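Ent-copalyl diphosphate synthase (Streptomyces platensis, PDB 5BP8) is a largely helical protein of the terpene cyclase kind, with a domain related to the C-terminal domain of squalene-hopene cyclases. Local coordinates at residues Pro347-Gly360 against Tyr373-Leu385. Residues are numbered along the deposited sequence; the frame is centred on the assembly and turned at random.
Sequences PSTSTNAHILEALG and YGAEIRMISDWLL
Ile380 and Leu356 interlock at the centre of this buried helix pair. Each is a knob in a hole of the other helix. Ile380 sits among Asn352, Ile355, Leu356 and Leu359, with CG2 3.4 Å from Asn352 O and CD1 3.6 Å from Ile355 CG2. With CG turned away from its own backbone N (chi1 177°), Leu356 reaches the facing helix. There its CD1 lies 3.6 Å from Ile377 CG2, and CD2 touches Leu384. Ser381 OG, beside the Leu356 methyls, donates to Ile377 O, which also accepts Ser381 N from the opposite face of its carbonyl plane. Leu359 and Leu384 fill two further holes, one on each side of this centre. Leu359 CB lies 3.6 Å from Ile377 CG1.

The helices run nearly antiparallel, at 150°, with axes 9.5 Å apart. Helices 349-365 and 370-386 follow each other in the chain and form a helical hairpin, consistent with the alpha-hairpin architecture of the squalene-hopene cyclase C-terminal family. No hydrogen bond joins the two segments.

The Trp383 end is the side nearer solvent: Pro347 and Trp383 are both partly exposed. Pro347 CB lies 3.7 Å from Trp383 CZ2, and the two side chains cross at about a right angle. Thr349 CA meets the ring edge in plane. The Asn352 amide lies 37° from the indole plane, and its ND2 is 3.7 Å from Trp383 CZ3. A nearly straight bond from Asn352 ND2 to Ser348 O and one from Phe338 N to Asn352 OD1 fix that amide. The Tyr337 ring meets the indole, the two planes only slightly inclined.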
ATOM      1  N   PRO A 347     -16.592  -1.369  -3.079  1.00 24.43           N
ATOM      2  CA  PRO A 347     -16.145  -0.122  -3.687  1.00 24.15           C
ATOM      3  C   PRO A 347     -15.153   0.647  -2.824  1.00 22.26           C
ATOM      4  O   PRO A 347     -15.125   0.491  -1.600  1.00 22.29           O
ATOM      5  CB  PRO A 347     -17.429   0.723  -3.806  1.00 26.30           C
ATOM      6  CG  PRO A 347     -18.541  -0.088  -3.260  1.00 28.11           C
ATOM      7  CD  PRO A 347     -17.970  -1.274  -2.552  1.00 27.73           C
ATOM      8  N   SER A 348     -14.395   1.502  -3.474  1.00 21.34           N
ATOM      9  CA  SER A 348     -13.443   2.379  -2.839  1.00 20.49           C
ATOM     10  C   SER A 348     -13.948   3.822  -2.803  1.00 21.27           C
ATOM     11  O   SER A 348     -14.284   4.405  -3.841  1.00 21.94           O
ATOM     12  CB  SER A 348     -12.122   2.318  -3.586  1.00 20.33           C
ATOM     13  OG  SER A 348     -11.251   3.343  -3.159  1.00 20.02           O
ATOM     14  N   THR A 349     -13.972   4.410  -1.617  1.00 20.84           N
ATOM     15  CA  THR A 349     -14.356   5.826  -1.464  1.00 21.44           C
ATOM     16  C   THR A 349     -13.264   6.742  -1.996  1.00 20.78           C
ATOM     17  O   THR A 349     -13.562   7.709  -2.711  1.00 21.40           O
ATOM     18  CB  THR A 349     -14.641   6.183   0.009  1.00 21.71           C
ATOM     19  OG1 THR A 349     -13.501   5.826   0.818  1.00 22.33           O
ATOM     20  CG2 THR A 349     -15.875   5.448   0.512  1.00 22.36           C
ATOM     21  N   SER A 350     -11.987   6.413  -1.720  1.00 19.77           N
ATOM     22  CA  SER A 350     -10.868   7.248  -2.175  1.00 19.57           C
ATOM     23  C   SER A 350     -10.787   7.242  -3.710  1.00 19.29           C
ATOM     24  O   SER A 350     -10.455   8.257  -4.313  1.00 20.52           O
ATOM     25  CB  SER A 350      -9.513   6.819  -1.543  1.00 19.71           C
ATOM     26  OG  SER A 350      -9.065   5.613  -2.109  1.00 19.75           O
ATOM     27  N   THR A 351     -11.079   6.108  -4.330  1.00 19.17           N
ATOM     28  CA  THR A 351     -11.070   6.003  -5.790  1.00 19.51           C
ATOM     29  C   THR A 351     -12.118   6.946  -6.409  1.00 20.19           C
ATOM     30  O   THR A 351     -11.830   7.697  -7.345  1.00 21.22           O
ATOM     31  CB  THR A 351     -11.308   4.560  -6.228  1.00 19.75           C
ATOM     32  OG1 THR A 351     -10.242   3.725  -5.737  1.00 19.73           O
ATOM     33  CG2 THR A 351     -11.402   4.418  -7.764  1.00 20.25           C
ATOM     34  N   ASN A 352     -13.325   6.905  -5.869  1.00 21.37           N
ATOM     35  CA  ASN A 352     -14.385   7.789  -6.351  1.00 22.32           C
ATOM     36  C   ASN A 352     -14.068   9.253  -6.134  1.00 23.21           C
ATOM     37  O   ASN A 352     -14.317  10.071  -7.027  1.00 22.44           O
ATOM     38  CB  ASN A 352     -15.728   7.387  -5.765  1.00 23.43           C
ATOM     39  CG  ASN A 352     -16.340   6.213  -6.507  1.00 25.55           C
ATOM     40  OD1 ASN A 352     -17.147   6.393  -7.451  1.00 26.91           O
ATOM     41  ND2 ASN A 352     -15.941   5.006  -6.134  1.00 25.52           N
ATOM     42  N   ALA A 353     -13.490   9.590  -4.973  1.00 21.31           N
ATOM     43  CA  ALA A 353     -12.934  10.937  -4.762  1.00 21.73           C
ATOM     44  C   ALA A 353     -11.945  11.344  -5.846  1.00 21.53           C
ATOM     45  O   ALA A 353     -12.030  12.464  -6.387  1.00 21.86           O
ATOM     46  CB  ALA A 353     -12.287  11.061  -3.382  1.00 20.83           C
ATOM     47  N   HIS A 354     -10.995  10.459  -6.184  1.00 20.10           N
ATOM     48  CA  HIS A 354      -9.989  10.796  -7.165  1.00 20.54           C
ATOM     49  C   HIS A 354     -10.587  10.926  -8.587  1.00 20.81           C
ATOM     50  O   HIS A 354     -10.165  11.785  -9.379  1.00 21.41           O
ATOM     51  CB  HIS A 354      -8.799   9.807  -7.073  1.00 21.48           C
ATOM     52  CG  HIS A 354      -8.061   9.918  -5.773  1.00 22.58           C
ATOM     53  ND1 HIS A 354      -7.404   8.859  -5.175  1.00 23.02           N
ATOM     54  CD2 HIS A 354      -7.900  10.974  -4.944  1.00 23.82           C
ATOM     55  CE1 HIS A 354      -6.884   9.261  -4.031  1.00 23.16           C
ATOM     56  NE2 HIS A 354      -7.176  10.536  -3.861  1.00 23.80           N
ATOM     57  N   ILE A 355     -11.598  10.126  -8.872  1.00 20.45           N
ATOM     58  CA  ILE A 355     -12.323  10.234 -10.130  1.00 21.75           C
ATOM     59  C   ILE A 355     -13.097  11.551 -10.185  1.00 22.39           C
ATOM     60  O   ILE A 355     -13.099  12.220 -11.219  1.00 24.86           O
ATOM     61  CB  ILE A 355     -13.227   9.013 -10.368  1.00 21.37           C
ATOM     62  CG1 ILE A 355     -12.323   7.803 -10.610  1.00 20.57           C
ATOM     63  CG2 ILE A 355     -14.088   9.184 -11.623  1.00 21.41           C
ATOM     64  CD1 ILE A 355     -13.012   6.485 -10.490  1.00 21.28           C
ATOM     65  N   LEU A 356     -13.688  11.941  -9.073  1.00 22.70           N
ATOM     66  CA  LEU A 356     -14.353  13.251  -9.008  1.00 23.87           C
ATOM     67  C   LEU A 356     -13.382  14.385  -9.331  1.00 25.24           C
ATOM     68  O   LEU A 356     -13.731  15.323 -10.085  1.00 25.22           O
ATOM     69  CB  LEU A 356     -15.025  13.452  -7.666  1.00 23.97           C
ATOM     70  CG  LEU A 356     -15.711  14.801  -7.420  1.00 24.15           C
ATOM     71  CD1 LEU A 356     -16.765  15.042  -8.475  1.00 25.42           C
ATOM     72  CD2 LEU A 356     -16.341  14.862  -6.062  1.00 24.17           C
ATOM     73  N   GLU A 357     -12.158  14.311  -8.801  1.00 24.04           N
ATOM     74  CA  GLU A 357     -11.149  15.309  -9.117  1.00 24.93           C
ATOM     75  C   GLU A 357     -10.756  15.294 -10.592  1.00 26.07           C
ATOM     76  O   GLU A 357     -10.671  16.360 -11.210  1.00 26.25           O
ATOM     77  CB  GLU A 357      -9.908  15.169  -8.247  1.00 26.24           C
ATOM     78  CG  GLU A 357     -10.206  15.334  -6.753  1.00 26.20           C
ATOM     79  CD  GLU A 357      -8.976  15.135  -5.894  1.00 28.34           C
ATOM     80  OE1 GLU A 357      -8.172  14.199  -6.208  1.00 28.31           O
ATOM     81  OE2 GLU A 357      -8.816  15.917  -4.922  1.00 29.88           O
ATOM     82  N   ALA A 358     -10.464  14.123 -11.151  1.00 25.63           N
ATOM     83  CA  ALA A 358     -10.025  14.076 -12.536  1.00 25.57           C
ATOM     84  C   ALA A 358     -11.120  14.664 -13.455  1.00 26.38           C
ATOM     85  O   ALA A 358     -10.831  15.500 -14.335  1.00 27.36           O
ATOM     86  CB  ALA A 358      -9.695  12.670 -12.952  1.00 24.82           C
ATOM     87  N   LEU A 359     -12.352  14.218 -13.244  1.00 26.90           N
ATOM     88  CA  LEU A 359     -13.479  14.670 -14.067  1.00 28.39           C
ATOM     89  C   LEU A 359     -13.794  16.141 -13.844  1.00 30.17           C
ATOM     90  O   LEU A 359     -13.901  16.918 -14.812  1.00 30.55           O
ATOM     91  CB  LEU A 359     -14.711  13.809 -13.826  1.00 27.97           C
ATOM     92  CG  LEU A 359     -14.560  12.337 -14.186  1.00 26.53           C
ATOM     93  CD1 LEU A 359     -15.874  11.634 -13.957  1.00 26.74           C
ATOM     94  CD2 LEU A 359     -14.085  12.101 -15.613  1.00 27.09           C
ATOM     95  N   GLY A 360     -13.937  16.523 -12.578  1.00 30.18           N
ATOM     96  CA  GLY A 360     -14.243  17.898 -12.211  1.00 30.30           C
ATOM     97  C   GLY A 360     -13.198  18.861 -12.709  1.00 30.86           C
ATOM     98  O   GLY A 360     -13.523  19.957 -13.236  1.00 31.39           O
ATOM     99  N   TYR A 373     -19.098  14.709 -19.089  1.00 36.53           N
ATOM    100  CA  TYR A 373     -18.825  14.115 -17.757  1.00 36.12           C
ATOM    101  C   TYR A 373     -19.661  14.700 -16.620  1.00 37.78           C
ATOM    102  O   TYR A 373     -19.615  14.221 -15.475  1.00 33.25           O
ATOM    103  CB  TYR A 373     -17.336  14.261 -17.430  1.00 35.74           C
ATOM    104  CG  TYR A 373     -16.421  13.814 -18.548  1.00 34.15           C
ATOM    105  CD1 TYR A 373     -16.310  12.469 -18.892  1.00 34.50           C
ATOM    106  CD2 TYR A 373     -15.675  14.738 -19.274  1.00 34.37           C
ATOM    107  CE1 TYR A 373     -15.478  12.063 -19.927  1.00 32.90           C
ATOM    108  CE2 TYR A 373     -14.840  14.340 -20.294  1.00 34.22           C
ATOM    109  CZ  TYR A 373     -14.745  13.001 -20.613  1.00 34.06           C
ATOM    110  OH  TYR A 373     -13.918  12.631 -21.655  1.00 34.62           O
ATOM    111  N   GLY A 374     -20.463  15.720 -16.939  1.00 37.22           N
ATOM    112  CA  GLY A 374     -21.142  16.518 -15.933  1.00 38.53           C
ATOM    113  C   GLY A 374     -21.981  15.664 -15.031  1.00 36.90           C
ATOM    114  O   GLY A 374     -21.905  15.796 -13.811  1.00 40.75           O
ATOM    115  N   ALA A 375     -22.747  14.761 -15.632  1.00 36.41           N
ATOM    116  CA  ALA A 375     -23.573  13.811 -14.902  1.00 36.66           C
ATOM    117  C   ALA A 375     -22.806  12.921 -13.960  1.00 37.72           C
ATOM    118  O   ALA A 375     -23.233  12.690 -12.828  1.00 36.64           O
ATOM    119  CB  ALA A 375     -24.292  12.903 -15.866  1.00 37.56           C
ATOM    120  N   GLU A 376     -21.727  12.331 -14.470  1.00 35.05           N
ATOM    121  CA  GLU A 376     -20.919  11.408 -13.674  1.00 34.32           C
ATOM    122  C   GLU A 376     -20.375  12.128 -12.453  1.00 31.53           C
ATOM    123  O   GLU A 376     -20.356  11.560 -11.361  1.00 33.67           O
ATOM    124  CB  GLU A 376     -19.800  10.795 -14.521  1.00 32.61           C
ATOM    125  CG  GLU A 376     -20.273   9.715 -15.497  1.00 33.77           C
ATOM    126  CD  GLU A 376     -20.902  10.247 -16.789  1.00 36.50           C
ATOM    127  OE1 GLU A 376     -20.983  11.476 -17.002  1.00 35.53           O
ATOM    128  OE2 GLU A 376     -21.308   9.401 -17.611  1.00 38.58           O
ATOM    129  N   ILE A 377     -19.930  13.364 -12.649  1.00 33.05           N
ATOM    130  CA  ILE A 377     -19.454  14.243 -11.583  1.00 35.00           C
ATOM    131  C   ILE A 377     -20.470  14.395 -10.448  1.00 37.57           C
ATOM    132  O   ILE A 377     -20.139  14.285  -9.265  1.00 33.41           O
ATOM    133  CB  ILE A 377     -19.052  15.627 -12.145  1.00 37.20           C
ATOM    134  CG1 ILE A 377     -17.787  15.516 -13.002  1.00 37.73           C
ATOM    135  CG2 ILE A 377     -18.781  16.639 -11.037  1.00 38.44           C
ATOM    136  CD1 ILE A 377     -17.412  16.809 -13.699  1.00 38.94           C
ATOM    137  N   ARG A 378     -21.727  14.624 -10.791  1.00 40.93           N
ATOM    138  CA  ARG A 378     -22.712  14.867  -9.745  1.00 42.80           C
ATOM    139  C   ARG A 378     -23.231  13.573  -9.100  1.00 41.61           C
ATOM    140  O   ARG A 378     -23.579  13.560  -7.923  1.00 43.91           O
ATOM    141  CB  ARG A 378     -23.810  15.796 -10.277  1.00 46.48           C
ATOM    142  CG  ARG A 378     -23.366  17.268 -10.275  1.00 48.05           C
ATOM    143  CD  ARG A 378     -23.771  18.023 -11.555  1.00 54.50           C
ATOM    144  NE  ARG A 378     -24.902  17.335 -12.173  1.00 56.98           N
ATOM    145  CZ  ARG A 378     -25.235  17.346 -13.457  1.00 51.20           C
ATOM    146  NH1 ARG A 378     -24.572  18.076 -14.364  1.00 50.03           N
ATOM    147  NH2 ARG A 378     -26.251  16.572 -13.814  1.00 45.54           N
HETATM  148  N   MSE A 379     -23.224  12.471  -9.826  1.00 38.37           N
HETATM  149  CA  MSE A 379     -23.547  11.188  -9.216  1.00 39.12           C
HETATM  150  C   MSE A 379     -22.495  10.586  -8.279  1.00 37.35           C
HETATM  151  O   MSE A 379     -22.834   9.784  -7.374  1.00 33.71           O
HETATM  152  CB  MSE A 379     -23.590  10.211 -10.335  1.00 38.09           C
HETATM  153  CG  MSE A 379     -24.078   8.821  -9.946  1.00 40.25           C
HETATM  154 SE   MSE A 379     -23.205   8.006 -11.438  0.65 42.03          SE
HETATM  155  CE  MSE A 379     -23.704   6.171 -11.800  1.00 33.76           C
ATOM    156  N   ILE A 380     -21.227  10.893  -8.552  1.00 35.26           N
ATOM    157  CA  ILE A 380     -20.126  10.520  -7.632  1.00 32.70           C
ATOM    158  C   ILE A 380     -20.270  11.380  -6.374  1.00 33.78           C
ATOM    159  O   ILE A 380     -20.128  10.904  -5.242  1.00 30.06           O
ATOM    160  CB  ILE A 380     -18.739  10.793  -8.239  1.00 30.58           C
ATOM    161  CG1 ILE A 380     -18.461   9.864  -9.418  1.00 29.56           C
ATOM    162  CG2 ILE A 380     -17.653  10.613  -7.169  1.00 29.65           C
ATOM    163  CD1 ILE A 380     -17.197  10.248 -10.137  1.00 30.11           C
ATOM    164  N   SER A 381     -20.563  12.663  -6.579  1.00 36.30           N
ATOM    165  CA  SER A 381     -20.970  13.541  -5.478  1.00 38.94           C
ATOM    166  C   SER A 381     -22.070  12.934  -4.615  1.00 40.44           C
ATOM    167  O   SER A 381     -21.879  12.817  -3.398  1.00 40.76           O
ATOM    168  CB  SER A 381     -21.413  14.906  -5.998  1.00 43.30           C
ATOM    169  OG  SER A 381     -20.298  15.590  -6.518  1.00 43.23           O
ATOM    170  N   ASP A 382     -23.196  12.547  -5.224  1.00 43.42           N
ATOM    171  CA  ASP A 382     -24.260  11.808  -4.514  1.00 44.69           C
ATOM    172  C   ASP A 382     -23.617  10.769  -3.609  1.00 40.66           C
ATOM    173  O   ASP A 382     -23.761  10.809  -2.393  1.00 35.27           O
ATOM    174  CB  ASP A 382     -25.190  11.021  -5.465  1.00 50.29           C
ATOM    175  CG  ASP A 382     -26.244  10.177  -4.700  1.00 57.98           C
ATOM    176  OD1 ASP A 382     -26.941  10.729  -3.803  1.00 70.90           O
ATOM    177  OD2 ASP A 382     -26.367   8.958  -4.980  1.00 61.61           O
ATOM    178  N   TRP A 383     -22.906   9.854  -4.257  1.00 35.91           N
ATOM    179  CA  TRP A 383     -22.426   8.640  -3.640  1.00 33.44           C
ATOM    180  C   TRP A 383     -21.444   8.908  -2.492  1.00 30.68           C
ATOM    181  O   TRP A 383     -21.554   8.271  -1.442  1.00 30.21           O
ATOM    182  CB  TRP A 383     -21.771   7.766  -4.712  1.00 31.72           C
ATOM    183  CG  TRP A 383     -21.433   6.420  -4.260  1.00 30.25           C
ATOM    184  CD1 TRP A 383     -22.243   5.340  -4.190  1.00 30.02           C
ATOM    185  CD2 TRP A 383     -20.149   5.997  -3.793  1.00 29.22           C
ATOM    186  NE1 TRP A 383     -21.547   4.258  -3.722  1.00 31.92           N
ATOM    187  CE2 TRP A 383     -20.257   4.642  -3.458  1.00 29.86           C
ATOM    188  CE3 TRP A 383     -18.927   6.646  -3.629  1.00 29.38           C
ATOM    189  CZ2 TRP A 383     -19.174   3.901  -2.972  1.00 30.49           C
ATOM    190  CZ3 TRP A 383     -17.843   5.906  -3.144  1.00 29.63           C
ATOM    191  CH2 TRP A 383     -17.986   4.561  -2.815  1.00 29.02           C
ATOM    192  N   LEU A 384     -20.493   9.820  -2.686  1.00 29.28           N
ATOM    193  CA  LEU A 384     -19.534  10.150  -1.617  1.00 28.52           C
ATOM    194  C   LEU A 384     -20.238  10.723  -0.415  1.00 28.59           C
ATOM    195  O   LEU A 384     -19.973  10.351   0.718  1.00 26.15           O
ATOM    196  CB  LEU A 384     -18.473  11.130  -2.087  1.00 27.61           C
ATOM    197  CG  LEU A 384     -17.438  10.570  -3.067  1.00 27.60           C
ATOM    198  CD1 LEU A 384     -16.607  11.709  -3.607  1.00 27.50           C
ATOM    199  CD2 LEU A 384     -16.566   9.560  -2.339  1.00 27.13           C
ATOM    200  N   LEU A 385     -21.164  11.641  -0.669  1.00 28.24           N
ATOM    201  CA  LEU A 385     -21.999  12.163   0.397  1.00 29.57           C
ATOM    202  C   LEU A 385     -22.794  11.089   1.140  1.00 28.75           C
ATOM    203  O   LEU A 385     -22.832  11.100   2.371  1.00 29.58           O
ATOM    204  CB  LEU A 385     -22.941  13.244  -0.173  1.00 30.14           C
ATOM    205  CG  LEU A 385     -22.151  14.435  -0.720  1.00 31.14           C
ATOM    206  CD1 LEU A 385     -23.018  15.395  -1.577  1.00 33.47           C
ATOM    207  CD2 LEU A 385     -21.513  15.170   0.443  1.00 30.67           C
TER